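Local coordinates for ancylostoma secreted protein 1 (Necator americanus, PDB 3NT8) that is probably associated with the transition to parasitism by infective hookworm larvae, and is a secreted protein carrying two CAP domains, at residues C27-S30 with D36-A39; Y293-G298 with L304-Y309; R249-V252 with L256-D259; G54-N59 with G125-A130. All coordinates share one frame; numbering follows the deposited sequence.

Contact 1. Residues C27-S30 with D36-A39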
loop_
_atom_site.group_PDB
_atom_site.type_symbol
_atom_site.label_atom_id
_atom_site.label_comp_id
_atom_site.label_asym_id
_atom_site.label_seq_id
_atom_site.Cartn_x
_atom_site.Cartn_y
_atom_site.Cartn_z
ATOM N N CYS A 27 12.375 -6.298 25.491
ATOM C CA CYS A 27 13.045 -7.174 24.523
ATOM C C CYS A 27 14.176 -7.954 25.170
ATOM O O CYS A 27 14.910 -7.440 26.012
ATOM C CB CYS A 27 13.534 -6.424 23.274
ATOM S SG CYS A 27 12.291 -5.298 22.455
ATOM N N SER A 28 14.313 -9.201 24.757
ATOM C CA SER A 28 15.337 -10.065 25.318
ATOM C C SER A 28 16.684 -9.831 24.652
ATOM O O SER A 28 17.703 -10.164 25.199
ATOM C CB SER A 28 14.947 -11.551 25.258
ATOM O OG SER A 28 14.537 -12.022 23.956
ATOM N N ASN A 29 16.696 -9.195 23.490
ATOM C CA ASN A 29 17.948 -9.156 22.733
ATOM C C ASN A 29 18.990 -8.357 23.522
ATOM O O ASN A 29 18.709 -7.227 23.943
ATOM C CB ASN A 29 17.713 -8.641 21.297
ATOM C CG ASN A 29 18.991 -8.408 20.537
ATOM O OD1 ASN A 29 19.894 -9.229 20.533
ATOM N ND2 ASN A 29 19.073 -7.252 19.866
ATOM N N SER A 30 20.152 -8.980 23.790
ATOM C CA SER A 30 21.301 -8.281 24.401
ATOM C C SER A 30 22.252 -7.573 23.348
ATOM O O SER A 30 23.268 -7.009 23.721
ATOM C CB SER A 30 22.094 -9.256 25.309
ATOM O OG SER A 30 22.707 -10.279 24.528
ATOM N N ASP A 36 19.610 2.375 23.197
ATOM C CA ASP A 36 19.693 2.295 21.750
ATOM C C ASP A 36 18.311 2.214 21.135
ATOM O O ASP A 36 18.057 2.866 20.162
ATOM C CB ASP A 36 20.468 1.049 21.331
ATOM C CG ASP A 36 21.938 1.103 21.756
ATOM O OD1 ASP A 36 22.501 2.201 21.917
ATOM O OD2 ASP A 36 22.519 0.026 21.879
ATOM N N ARG A 37 17.433 1.411 21.715
ATOM C CA ARG A 37 16.122 1.247 21.165
ATOM C C ARG A 37 15.389 2.573 21.251
ATOM O O ARG A 37 14.515 2.842 20.435
ATOM C CB ARG A 37 15.332 0.198 21.907
ATOM C CG ARG A 37 15.897 -1.158 21.832
ATOM C CD ARG A 37 15.246 -2.089 22.849
ATOM N NE ARG A 37 15.604 -3.481 22.560
ATOM C CZ ARG A 37 16.594 -4.102 23.168
ATOM N NH1 ARG A 37 17.247 -3.491 24.148
ATOM N NH2 ARG A 37 16.873 -5.348 22.830
ATOM N N GLN A 38 15.658 3.348 22.293
ATOM C CA GLN A 38 14.960 4.574 22.532
ATOM C C GLN A 38 15.540 5.577 21.549
ATOM O O GLN A 38 14.824 6.358 21.043
ATOM C CB GLN A 38 15.151 4.978 24.003
ATOM C CG GLN A 38 14.299 6.177 24.443
ATOM C CD GLN A 38 12.857 5.775 24.649
ATOM O OE1 GLN A 38 12.577 4.918 25.496
ATOM N NE2 GLN A 38 11.933 6.325 23.843
ATOM N N ALA A 39 16.829 5.499 21.208
ATOM C CA ALA A 39 17.373 6.432 20.242
ATOM C C ALA A 39 16.908 6.164 18.771
ATOM O O ALA A 39 16.695 7.093 18.036
ATOM C CB ALA A 39 18.867 6.530 20.348
HETATM O O HOH W 1 19.510 -5.377 25.945
#

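Contact 2. Residues Y293-G298 with L304-Y309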
loop_
_atom_site.group_PDB
_atom_site.type_symbol
_atom_site.label_atom_id
_atom_site.label_comp_id
_atom_site.label_asym_id
_atom_site.label_seq_id
_atom_site.Cartn_x
_atom_site.Cartn_y
_atom_site.Cartn_z
ATOM N N TYR A 293 2.840 -16.613 -10.949
ATOM C CA TYR A 293 2.463 -15.247 -11.284
ATOM C C TYR A 293 2.078 -15.079 -12.765
ATOM O O TYR A 293 2.894 -14.702 -13.613
ATOM C CB TYR A 293 3.554 -14.269 -10.843
ATOM C CG TYR A 293 3.132 -12.864 -11.140
ATOM C CD1 TYR A 293 2.083 -12.291 -10.416
ATOM C CD2 TYR A 293 3.748 -12.123 -12.154
ATOM C CE1 TYR A 293 1.643 -11.018 -10.677
ATOM C CE2 TYR A 293 3.333 -10.838 -12.414
ATOM C CZ TYR A 293 2.259 -10.298 -11.661
ATOM O OH TYR A 293 1.823 -9.054 -11.892
ATOM N N GLN A 294 0.822 -15.379 -13.082
ATOM C CA GLN A 294 0.353 -15.217 -14.446
ATOM C C GLN A 294 -1.162 -15.263 -14.389
ATOM O O GLN A 294 -1.741 -15.553 -13.335
ATOM C CB GLN A 294 0.933 -16.319 -15.393
ATOM C CG GLN A 294 0.794 -17.752 -14.862
ATOM C CD GLN A 294 1.088 -18.864 -15.876
ATOM O OE1 GLN A 294 1.892 -18.706 -16.801
ATOM N NE2 GLN A 294 0.449 -20.008 -15.675
ATOM N N HIS A 295 -1.818 -14.974 -15.501
ATOM C CA HIS A 295 -3.271 -15.181 -15.551
ATOM C C HIS A 295 -3.638 -16.630 -15.526
ATOM O O HIS A 295 -2.931 -17.449 -16.128
ATOM C CB HIS A 295 -3.848 -14.549 -16.777
ATOM C CG HIS A 295 -4.109 -13.099 -16.582
ATOM N ND1 HIS A 295 -5.121 -12.642 -15.758
ATOM C CD2 HIS A 295 -3.473 -12.004 -17.058
ATOM C CE1 HIS A 295 -5.110 -11.325 -15.762
ATOM N NE2 HIS A 295 -4.116 -10.913 -16.534
ATOM N N SER A 296 -4.720 -16.958 -14.833
ATOM C CA SER A 296 -5.394 -18.208 -15.069
ATOM C C SER A 296 -6.005 -18.250 -16.479
ATOM O O SER A 296 -6.327 -17.217 -17.103
ATOM C CB SER A 296 -6.503 -18.419 -14.058
ATOM O OG SER A 296 -7.459 -17.356 -14.126
ATOM N N HIS A 297 -6.183 -19.458 -16.973
ATOM C CA HIS A 297 -6.896 -19.618 -18.233
ATOM C C HIS A 297 -8.365 -19.205 -18.008
ATOM O O HIS A 297 -8.934 -19.433 -16.931
ATOM C CB HIS A 297 -6.788 -21.070 -18.721
ATOM C CG HIS A 297 -7.147 -21.247 -20.174
ATOM N ND1 HIS A 297 -8.447 -21.354 -20.604
ATOM C CD2 HIS A 297 -6.373 -21.337 -21.283
ATOM C CE1 HIS A 297 -8.465 -21.503 -21.921
ATOM N NE2 HIS A 297 -7.222 -21.508 -22.355
ATOM N N GLY A 298 -8.955 -18.581 -19.021
ATOM C CA GLY A 298 -10.310 -18.099 -18.947
ATOM C C GLY A 298 -11.340 -19.182 -18.704
ATOM O O GLY A 298 -12.454 -18.876 -18.221
ATOM N N LEU A 304 -15.438 -14.830 -16.174
ATOM C CA LEU A 304 -14.868 -13.986 -15.114
ATOM C C LEU A 304 -13.663 -13.262 -15.642
ATOM O O LEU A 304 -12.839 -13.843 -16.354
ATOM C CB LEU A 304 -14.460 -14.853 -13.928
ATOM C CG LEU A 304 -15.607 -15.482 -13.100
ATOM C CD1 LEU A 304 -15.103 -16.480 -12.021
ATOM C CD2 LEU A 304 -16.401 -14.498 -12.418
ATOM N N GLY A 305 -13.556 -11.994 -15.286
ATOM C CA GLY A 305 -12.336 -11.177 -15.528
ATOM C C GLY A 305 -11.325 -11.387 -14.385
ATOM O O GLY A 305 -11.658 -12.032 -13.412
ATOM N N GLU A 306 -10.117 -10.835 -14.494
ATOM C CA GLU A 306 -9.044 -11.170 -13.538
ATOM C C GLU A 306 -7.993 -10.096 -13.477
ATOM O O GLU A 306 -7.527 -9.582 -14.525
ATOM C CB GLU A 306 -8.349 -12.491 -13.882
ATOM C CG GLU A 306 -7.420 -13.017 -12.752
ATOM C CD GLU A 306 -6.850 -14.375 -13.026
ATOM O OE1 GLU A 306 -6.069 -14.484 -13.996
ATOM O OE2 GLU A 306 -7.098 -15.299 -12.255
ATOM N N ASN A 307 -7.628 -9.764 -12.251
ATOM C CA ASN A 307 -6.480 -8.878 -11.973
ATOM C C ASN A 307 -5.447 -9.561 -11.090
ATOM O O ASN A 307 -5.822 -10.182 -10.142
ATOM C CB ASN A 307 -6.923 -7.550 -11.358
ATOM C CG ASN A 307 -7.433 -6.543 -12.405
ATOM O OD1 ASN A 307 -7.176 -6.684 -13.584
ATOM N ND2 ASN A 307 -8.147 -5.504 -11.947
ATOM N N ILE A 308 -4.154 -9.494 -11.442
ATOM C CA ILE A 308 -3.133 -10.123 -10.607
ATOM C C ILE A 308 -2.143 -9.109 -10.068
ATOM O O ILE A 308 -1.949 -8.031 -10.631
ATOM C CB ILE A 308 -2.348 -11.275 -11.314
ATOM C CG1 ILE A 308 -1.730 -10.762 -12.618
ATOM C CG2 ILE A 308 -3.263 -12.457 -11.542
ATOM C CD1 ILE A 308 -0.704 -11.718 -13.221
ATOM N N TYR A 309 -1.515 -9.478 -8.972
ATOM C CA TYR A 309 -0.544 -8.622 -8.278
ATOM C C TYR A 309 0.505 -9.487 -7.537
ATOM O O TYR A 309 0.130 -10.479 -6.909
ATOM C CB TYR A 309 -1.294 -7.797 -7.243
ATOM C CG TYR A 309 -0.468 -7.219 -6.106
ATOM C CD1 TYR A 309 0.166 -6.000 -6.240
ATOM C CD2 TYR A 309 -0.378 -7.888 -4.883
ATOM C CE1 TYR A 309 0.893 -5.455 -5.227
ATOM C CE2 TYR A 309 0.367 -7.378 -3.849
ATOM C CZ TYR A 309 0.997 -6.136 -4.022
ATOM O OH TYR A 309 1.737 -5.602 -2.971
#

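Contact 3. Residues R249-V252 with L256-D259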
loop_
_atom_site.group_PDB
_atom_site.type_symbol
_atom_site.label_atom_id
_atom_site.label_comp_id
_atom_site.label_asym_id
_atom_site.label_seq_id
_atom_site.Cartn_x
_atom_site.Cartn_y
_atom_site.Cartn_z
ATOM N N ARG A 249 -15.046 3.175 -7.827
ATOM C CA ARG A 249 -16.144 3.217 -8.796
ATOM C C ARG A 249 -17.104 4.383 -8.491
ATOM O O ARG A 249 -17.682 4.968 -9.415
ATOM C CB ARG A 249 -16.921 1.915 -8.750
ATOM C CG ARG A 249 -16.203 0.791 -9.450
ATOM C CD ARG A 249 -16.757 -0.561 -9.115
ATOM N NE ARG A 249 -17.977 -0.822 -9.850
ATOM C CZ ARG A 249 -18.012 -1.319 -11.076
ATOM N NH1 ARG A 249 -16.862 -1.613 -11.730
ATOM N NH2 ARG A 249 -19.172 -1.500 -11.676
ATOM N N SER A 250 -17.306 4.676 -7.195
ATOM C CA SER A 250 -18.134 5.823 -6.813
ATOM C C SER A 250 -17.528 7.147 -7.290
ATOM O O SER A 250 -18.223 8.017 -7.872
ATOM C CB SER A 250 -18.362 5.860 -5.302
ATOM O OG SER A 250 -19.093 7.020 -4.949
ATOM N N SER A 251 -16.223 7.289 -7.033
ATOM C CA SER A 251 -15.485 8.434 -7.440
ATOM C C SER A 251 -15.500 8.637 -8.937
ATOM O O SER A 251 -15.716 9.764 -9.401
ATOM C CB SER A 251 -14.072 8.398 -6.928
ATOM O OG SER A 251 -13.506 9.684 -7.164
ATOM N N VAL A 252 -15.249 7.561 -9.687
ATOM C CA VAL A 252 -15.203 7.655 -11.139
ATOM C C VAL A 252 -16.561 7.947 -11.751
ATOM O O VAL A 252 -16.610 8.671 -12.746
ATOM C CB VAL A 252 -14.512 6.416 -11.795
ATOM C CG1 VAL A 252 -15.489 5.359 -12.126
ATOM C CG2 VAL A 252 -13.726 6.782 -13.006
ATOM N N LEU A 256 -14.927 12.375 -10.738
ATOM C CA LEU A 256 -13.903 12.934 -9.837
ATOM C C LEU A 256 -12.493 12.417 -10.072
ATOM O O LEU A 256 -11.545 12.975 -9.517
ATOM C CB LEU A 256 -14.332 12.796 -8.366
ATOM C CG LEU A 256 -15.630 13.542 -8.059
ATOM C CD1 LEU A 256 -16.014 13.114 -6.614
ATOM C CD2 LEU A 256 -15.566 15.088 -8.135
ATOM N N GLU A 257 -12.340 11.393 -10.935
ATOM C CA GLU A 257 -11.059 10.704 -11.048
ATOM C C GLU A 257 -10.195 11.362 -12.171
ATOM O O GLU A 257 -10.646 11.490 -13.286
ATOM C CB GLU A 257 -11.207 9.186 -11.208
ATOM C CG GLU A 257 -11.697 8.439 -9.992
ATOM C CD GLU A 257 -10.653 8.343 -8.924
ATOM O OE1 GLU A 257 -9.487 8.070 -9.238
ATOM O OE2 GLU A 257 -11.017 8.591 -7.767
ATOM N N PRO A 258 -8.939 11.753 -11.889
ATOM C CA PRO A 258 -8.108 12.344 -12.952
ATOM C C PRO A 258 -7.675 11.385 -14.061
ATOM O O PRO A 258 -7.442 10.201 -13.817
ATOM C CB PRO A 258 -6.910 12.895 -12.198
ATOM C CG PRO A 258 -6.965 12.273 -10.859
ATOM C CD PRO A 258 -8.343 11.909 -10.566
ATOM N N ASP A 259 -7.596 11.885 -15.293
ATOM C CA ASP A 259 -7.250 11.068 -16.426
ATOM C C ASP A 259 -5.990 11.655 -17.021
ATOM O O ASP A 259 -5.939 12.875 -17.304
ATOM C CB ASP A 259 -8.379 11.088 -17.431
ATOM C CG ASP A 259 -8.185 10.070 -18.596
ATOM O OD1 ASP A 259 -7.035 9.763 -18.926
ATOM O OD2 ASP A 259 -9.179 9.577 -19.189
HETATM O O HOH W 2 -14.106 10.421 -13.073
#

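Contact 4. Residues G54-N59 with G125-A130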
loop_
_atom_site.group_PDB
_atom_site.type_symbol
_atom_site.label_atom_id
_atom_site.label_comp_id
_atom_site.label_asym_id
_atom_site.label_seq_id
_atom_site.Cartn_x
_atom_site.Cartn_y
_atom_site.Cartn_z
ATOM N N GLY A 54 4.348 20.021 9.221
ATOM C CA GLY A 54 4.766 20.872 8.113
ATOM C C GLY A 54 6.024 21.657 8.435
ATOM O O GLY A 54 6.208 22.731 7.892
ATOM N N LEU A 55 6.862 21.123 9.347
ATOM C CA LEU A 55 8.025 21.828 9.860
ATOM C C LEU A 55 9.369 21.350 9.283
ATOM O O LEU A 55 10.397 21.958 9.569
ATOM C CB LEU A 55 8.075 21.712 11.381
ATOM C CG LEU A 55 6.956 22.381 12.183
ATOM C CD1 LEU A 55 7.046 21.827 13.579
ATOM C CD2 LEU A 55 7.051 23.937 12.194
ATOM N N GLU A 56 9.348 20.300 8.466
ATOM C CA GLU A 56 10.561 19.666 8.012
ATOM C C GLU A 56 11.012 20.265 6.680
ATOM O O GLU A 56 10.226 20.393 5.694
ATOM C CB GLU A 56 10.306 18.159 7.890
ATOM C CG GLU A 56 11.499 17.285 7.594
ATOM C CD GLU A 56 12.534 17.274 8.708
ATOM O OE1 GLU A 56 12.182 17.232 9.883
ATOM O OE2 GLU A 56 13.715 17.304 8.379
ATOM N N ASP A 57 12.302 20.574 6.652
ATOM C CA ASP A 57 12.938 21.114 5.499
ATOM C C ASP A 57 12.926 20.180 4.322
ATOM O O ASP A 57 13.091 18.942 4.460
ATOM C CB ASP A 57 14.376 21.550 5.817
ATOM C CG ASP A 57 14.412 22.824 6.601
ATOM O OD1 ASP A 57 13.319 23.417 6.914
ATOM O OD2 ASP A 57 15.524 23.222 6.935
ATOM N N SER A 58 12.780 20.795 3.163
ATOM C CA SER A 58 12.992 20.147 1.879
ATOM C C SER A 58 14.226 20.732 1.149
ATOM O O SER A 58 14.990 21.454 1.734
ATOM C CB SER A 58 11.722 20.252 1.049
ATOM O OG SER A 58 11.724 19.362 -0.045
ATOM N N ASN A 59 14.464 20.389 -0.108
ATOM C CA ASN A 59 15.588 21.002 -0.817
ATOM C C ASN A 59 15.311 22.473 -1.102
ATOM O O ASN A 59 16.255 23.240 -1.291
ATOM C CB ASN A 59 15.838 20.301 -2.134
ATOM C CG ASN A 59 14.580 20.256 -3.008
ATOM O OD1 ASN A 59 13.445 20.413 -2.532
ATOM N ND2 ASN A 59 14.782 20.023 -4.283
ATOM N N GLY A 125 21.662 10.255 7.943
ATOM C CA GLY A 125 22.077 9.908 6.572
ATOM C C GLY A 125 20.923 9.297 5.738
ATOM O O GLY A 125 20.733 9.662 4.559
ATOM N N TRP A 126 20.161 8.399 6.340
ATOM C CA TRP A 126 18.911 7.870 5.725
ATOM C C TRP A 126 17.911 8.963 5.453
ATOM O O TRP A 126 17.348 9.050 4.367
ATOM C CB TRP A 126 18.267 6.786 6.602
ATOM C CG TRP A 126 19.035 5.538 6.686
ATOM C CD1 TRP A 126 20.008 5.100 5.788
ATOM C CD2 TRP A 126 18.914 4.491 7.665
ATOM N NE1 TRP A 126 20.481 3.882 6.190
ATOM C CE2 TRP A 126 19.863 3.498 7.347
ATOM C CE3 TRP A 126 18.108 4.298 8.770
ATOM C CZ2 TRP A 126 20.018 2.315 8.086
ATOM C CZ3 TRP A 126 18.288 3.128 9.526
ATOM C CH2 TRP A 126 19.242 2.162 9.178
ATOM N N TRP A 127 17.720 9.800 6.468
ATOM C CA TRP A 127 16.746 10.856 6.447
ATOM C C TRP A 127 17.067 11.991 5.404
ATOM O O TRP A 127 16.130 12.632 4.891
ATOM C CB TRP A 127 16.563 11.408 7.903
ATOM C CG TRP A 127 15.313 12.364 8.003
ATOM C CD1 TRP A 127 15.313 13.729 7.926
ATOM C CD2 TRP A 127 13.923 11.971 8.075
ATOM N NE1 TRP A 127 14.029 14.214 8.011
ATOM C CE2 TRP A 127 13.153 13.156 8.080
ATOM C CE3 TRP A 127 13.261 10.731 8.171
ATOM C CZ2 TRP A 127 11.778 13.144 8.186
ATOM C CZ3 TRP A 127 11.893 10.716 8.271
ATOM C CH2 TRP A 127 11.157 11.915 8.265
ATOM N N SER A 128 18.345 12.165 5.023
ATOM C CA SER A 128 18.812 13.323 4.296
ATOM C C SER A 128 18.389 13.229 2.826
ATOM O O SER A 128 18.647 14.132 2.055
ATOM C CB SER A 128 20.350 13.573 4.462
ATOM O OG SER A 128 21.147 12.499 3.958
ATOM N N GLY A 129 17.779 12.087 2.465
ATOM C CA GLY A 129 17.222 11.843 1.153
ATOM C C GLY A 129 16.383 13.018 0.657
ATOM O O GLY A 129 16.584 13.497 -0.453
ATOM N N ALA A 130 15.493 13.512 1.518
ATOM C CA ALA A 130 14.491 14.459 1.129
ATOM C C ALA A 130 15.044 15.854 1.002
ATOM O O ALA A 130 14.623 16.603 0.120
ATOM C CB ALA A 130 13.409 14.438 2.119
#

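Contact 1. Residues C27-S30 with D36-A39
The guanidinium of Arg-37 has the carbonyl oxygen of Cys-27 over one face and the carbonyl oxygen of Asn-29 at its edge, with water 1 also close to the plane at the edge. Of these two carbonyls it is Asn-29 that takes a direct bond: Arg-37 NH2 lies 2.9 Å from Asn-29 O, and the N-H...O angle of 161° makes this a fairly straight bond running within the guanidinium plane. Water 1 gives a proton to the same Asn-29 O at 2.8 Å and receives only a weak bond from Arg-37 NH1 at 3.5 Å. Cys-27 packs against the guanidinium by van der Waals contact, its CB 3.5 Å from Arg-37 NH2 and its SG 3.8 Å from Arg-37 NE. The arginine chain, extended from CG to NE, carries the group from helix 34-52 across to the preceding loop. The Asn-29 amide stands almost upright to the guanidinium, the planes 83° apart, and turns ND2 to Glu-79 and Gln-83. Glu-79 also forms a salt bridge with Arg-37 NH2, while Asp-34 pairs with NH1, and Cys-27 is tied by its disulfide to Cys-76 on helix 76-85. The loop before this CAP-domain helix is thus fastened to two helices at once. With carboxylates at both terminal nitrogens and a backbone oxygen at the edge, the positive charge of Arg-37 is probably well compensated and its rotation fixed.

Contact 2. Residues Y293-G298 with L304-Y309
Glu-306 reaches from its strand to the loop of 293-298, meeting His-295 first. Its CB lies 3.7 Å from His-295 ND1, and CG keeps beside the same imidazole. Because CG is anti to the backbone N (chi1 -168°) and the chain stays extended beyond it, the carboxylate arrives next to the loop backbone. There OE1 takes two bonds: His-295 ND1 gives its proton to the anti lone pair of OE1 at 2.7 Å, and Ser-296 N uses the syn lone pair of OE1 at 2.9 Å. Imidazole and carboxylate are nearly coplanar, 21° apart. The other oxygen, OE2, is met from above the carboxylate plane by Ser-296 OG at 2.8 Å, and it also accepts from Gln-386 on the neighbouring strand 381-388. Histidine-serine followed by a glycine-glutamate-asparagine strand is a CAP family pattern, and this pair is consistent with one histidine-glutamate pair of the CAP cavity. Arg-301, in the connecting loop, hydrogen-bonds Ser-296 OG and so steadies the hydroxyl that faces the glutamate. Two residues further along strand 305-311, Ile-308 points to the same loop, where its CD1 makes a CH-pi contact over one face of Tyr-293, 3.9 Å from the ring centroid and displaced toward the rim. The nearest ring atom is Tyr-293 CE1, 3.5 Å from Ile-308 CD1, and Lys-310 makes a cation-pi contact with the same ring.

Contact 3. Residues R249-V252 with L256-D259
Ser-251 and Glu-257 meet where helix 235-253 of the second CAP domain runs out and the chain turns back along its last turn. The hydroxyl OG of Ser-251 donates to Glu-257 OE2 at 2.8 Å, using the anti lone pair of that oxygen. A chi1 of -169° swings OG to the side of the serine's carbonyl carbon, which puts it beside both Glu-257 OE2 and Leu-256 CB, the latter packing against it at 3.4 Å. One residue on, Val-252 lies across the start of the glutamate chain at about a right angle, its CG2 3.9 Å from Glu-257 CB. The glutamate bends at chi2 (-73°), which brings the carboxylate to the serine.

The backbone sets this register. Leu-256 N bonds to Ser-251 O at 3.0 Å, a link to the residue five places earlier that holds the turn against the helix end. Further out, Glu-257 OE1 accepts from Trp-330 NE1, and Leu-333 of helix 332-335 touches the same side chain; both oxygens of this buried carboxylate therefore have a donor. Met-271 and Tyr-399 from loops pack on Val-252. A backbone hydrogen bond with Ala-265, further along the same loop, also holds Glu-257. Water 2 bridges the two backbones, giving a proton to Val-252 O at 3.1 Å and taking one from Glu-257 N at 2.9 Å.

Contact 4. Residues G54-N59 with G125-A130
Trp-127 brings the N-H edge of its indole up to the carboxylate of Glu-56. NE1 donates to Glu-56 OE2 at 3.1 Å with an N-H...O angle of 164°, and the oxygen lies in the indole plane. Seen from the acid the geometry is different: the two planes stand 86° apart, and the proton comes down on OE2 from above the carboxylate. Glu-56 reaches this spot with a bend at chi2 (65°), which also sets Glu-56 CG at the N-H edge of the indole, 4.0 Å from Trp-127 NE1. Its other oxygen, OE1, is bound by Arg-50 in a salt bridge, so the acid joins an indole and a guanidinium and its negative charge is probably well stabilised. The indole is wedged further by Ala-47 and Val-51 of helix 34-52 and by Phe-149, which it meets edge-to-face. Beyond the acid the loop passes Ala-130 loosely: Ser-58 OG is 4.0 Å from Ala-130 O, and Asn-59 N is 3.8 Å from the same oxygen. Just past helix 34-52, Gly-54, with positive phi, ends the helix in a Schellman motif and turns the chain toward Glu-56. The bond from Trp-127 ties the loop that follows helix 34-52 to helix 119-127, two neighbouring parts of the alpha-beta-alpha sandwich of a CAP domain.

From the N terminus the contacts come in the order 1, 4, 3, 2, all in series, with none nesting or crossing. Contact 1 closes a short loop onto the start of helix 34-52; contact 4 picks up the chain just after that helix and closes a far longer loop, of 65 residues, onto helices 119-127 and 129-133. Contact 3 lies at the end of helix 235-253, the second domain's counterpart of helix 34-52, and Glu-257 there binds a tryptophan as Glu-56 does in contact 4. Contact 2 then folds a loop onto edge strand 305-311. Contacts 2 and 3 come within about 10 Å at their nearest atoms, as do contacts 1 and 4.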